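Local coordinates for protein frutapin (Artocarpus altilis, PDB 5KRP) that probably binds mannose-type carbohydrates, as a breadfruit lectin of the jacalin-like family that assembles from four chains, at residues F102-N105 with K106-F110. Numbering follows the deposited sequence.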
loop_
_atom_site.group_PDB
_atom_site.type_symbol
_atom_site.label_atom_id
_atom_site.label_comp_id
_atom_site.label_asym_id
_atom_site.label_seq_id
_atom_site.Cartn_x
_atom_site.Cartn_y
_atom_site.Cartn_z
ATOM N N PHE A 102 -14.679 -9.200 18.681
ATOM C CA PHE A 102 -13.546 -8.315 18.287
ATOM C C PHE A 102 -12.490 -8.482 19.337
ATOM O O PHE A 102 -12.810 -8.478 20.544
ATOM C CB PHE A 102 -13.997 -6.878 18.306
ATOM C CG PHE A 102 -14.998 -6.543 17.291
ATOM C CD1 PHE A 102 -14.645 -6.416 15.981
ATOM C CD2 PHE A 102 -16.363 -6.423 17.638
ATOM C CE1 PHE A 102 -15.604 -6.122 15.023
ATOM C CE2 PHE A 102 -17.351 -6.191 16.658
ATOM C CZ PHE A 102 -16.968 -6.005 15.340
ATOM N N LYS A 103 -11.268 -8.655 18.894
ATOM C CA LYS A 103 -10.118 -8.674 19.834
ATOM C C LYS A 103 -9.163 -7.541 19.504
ATOM O O LYS A 103 -9.053 -7.144 18.337
ATOM C CB LYS A 103 -9.363 -9.965 19.726
ATOM C CG LYS A 103 -10.233 -11.148 20.112
ATOM C CD LYS A 103 -9.391 -12.373 20.426
ATOM C CE LYS A 103 -10.297 -13.591 20.593
ATOM N NZ LYS A 103 -9.485 -14.853 20.586
ATOM N N THR A 104 -8.510 -6.974 20.534
ATOM C CA THR A 104 -7.521 -5.896 20.320
ATOM C C THR A 104 -6.069 -6.253 20.671
ATOM O O THR A 104 -5.770 -7.226 21.413
ATOM C CB THR A 104 -7.898 -4.597 21.051
ATOM O OG1 THR A 104 -7.513 -4.715 22.424
ATOM C CG2 THR A 104 -9.388 -4.283 20.956
ATOM N N ASN A 105 -5.142 -5.453 20.109
ATOM C CA ASN A 105 -3.704 -5.580 20.390
ATOM C C ASN A 105 -3.352 -5.438 21.894
ATOM O O ASN A 105 -2.294 -5.867 22.316
ATOM C CB ASN A 105 -2.897 -4.592 19.541
ATOM C CG ASN A 105 -3.135 -3.188 19.935
ATOM O OD1 ASN A 105 -4.254 -2.792 20.230
ATOM N ND2 ASN A 105 -2.062 -2.392 19.980
ATOM N N LYS A 106 -4.236 -4.843 22.646
ATOM C CA LYS A 106 -4.080 -4.698 24.095
ATOM C C LYS A 106 -4.638 -5.883 24.860
ATOM O O LYS A 106 -4.662 -5.866 26.106
ATOM C CB LYS A 106 -4.734 -3.408 24.571
ATOM C CG LYS A 106 -4.094 -2.115 24.086
ATOM C CD LYS A 106 -2.594 -2.007 24.379
ATOM C CE LYS A 106 -2.121 -0.574 24.172
ATOM N NZ LYS A 106 -0.669 -0.473 24.436
ATOM N N GLY A 107 -5.064 -6.924 24.153
ATOM C CA GLY A 107 -5.640 -8.107 24.804
ATOM C C GLY A 107 -7.072 -7.964 25.324
ATOM O O GLY A 107 -7.467 -8.750 26.196
ATOM N N ARG A 108 -7.858 -6.997 24.858
ATOM C CA ARG A 108 -9.280 -6.880 25.260
ATOM C C ARG A 108 -10.124 -7.624 24.204
ATOM O O ARG A 108 -9.807 -7.589 23.002
ATOM C CB ARG A 108 -9.779 -5.450 25.397
ATOM C CG ARG A 108 -9.182 -4.578 26.531
ATOM C CD ARG A 108 -9.311 -3.077 26.159
ATOM N NE ARG A 108 -10.376 -2.419 26.791
ATOM C CZ ARG A 108 -11.016 -1.306 26.404
ATOM N NH1 ARG A 108 -10.759 -0.569 25.290
ATOM N NH2 ARG A 108 -12.024 -0.946 27.184
ATOM N N THR A 109 -11.166 -8.292 24.683
ATOM C CA THR A 109 -12.184 -8.972 23.851
ATOM C C THR A 109 -13.498 -8.284 24.018
ATOM O O THR A 109 -13.935 -7.960 25.130
ATOM C CB THR A 109 -12.264 -10.441 24.202
ATOM O OG1 THR A 109 -11.012 -11.053 23.882
ATOM C CG2 THR A 109 -13.421 -11.164 23.403
ATOM N N PHE A 110 -14.150 -7.962 22.907
ATOM C CA PHE A 110 -15.456 -7.395 22.965
ATOM C C PHE A 110 -16.385 -8.397 22.256
ATOM O O PHE A 110 -16.221 -8.637 21.041
ATOM C CB PHE A 110 -15.506 -6.081 22.231
ATOM C CG PHE A 110 -14.754 -5.025 22.916
ATOM C CD1 PHE A 110 -15.356 -4.240 23.826
ATOM C CD2 PHE A 110 -13.426 -4.779 22.572
ATOM C CE1 PHE A 110 -14.645 -3.227 24.466
ATOM C CE2 PHE A 110 -12.713 -3.774 23.199
ATOM C CZ PHE A 110 -13.328 -2.994 24.146
#
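A beta hairpin closed by a type I turn from Thr104 to Gly107 with a G1 beta bulge joins two antiparallel strands here, and it illustrates how one threonine can brace the backbone of a tight reversal. Gly107, left-handed at the bulge's first position (phi 76°), brings its N to Thr104 O at 2.8 Å, well above the carbonyl plane. Thr104 N donates to Arg108 O at 2.9 Å; further along, Phe102 and Phe110 form a hydrogen-bonded pair, Phe110 N meeting Phe102 O nearly straight (174°). Thr104 OG1 sits between its own backbone N and carbonyl carbon (chi1 81°), a rotation that turns the hydroxyl into the loop. There it accepts from Lys106 N at 3.3 Å and, weakly, from Arg108 N at 3.4 Å, and is also hydrogen-bonded to Glu75 OE2. The same rotation sends the methyl along the hairpin, where Thr104 CG2 touches the ring edge of Phe110 at CE2, 4.0 Å away. That ring's edge meets one face of the Arg108 guanidinium, with Phe110 CZ 3.6 Å from the guanidinium plane over its centre and Arg108 NH1 in the ring plane. NH1 forms a salt bridge with Glu75, which thus ties Thr104 and Arg108 to the loop from strand 64-69 into strand 77-86. On the other face of the hairpin Lys103 and Thr109 run side by side, Lys103 CG lying 3.9 Å from Thr109 OG1. Strand 109-114 is outermost in its sheet within the chain, whereas strand 95-104 is flanked by strand 77-86; Phe102 packs on Ile30, Leu32 and Ile68 in strands 26-34 and 64-69 of a neighbouring beta-prism sheet, and Phe110 also reaches Ile68.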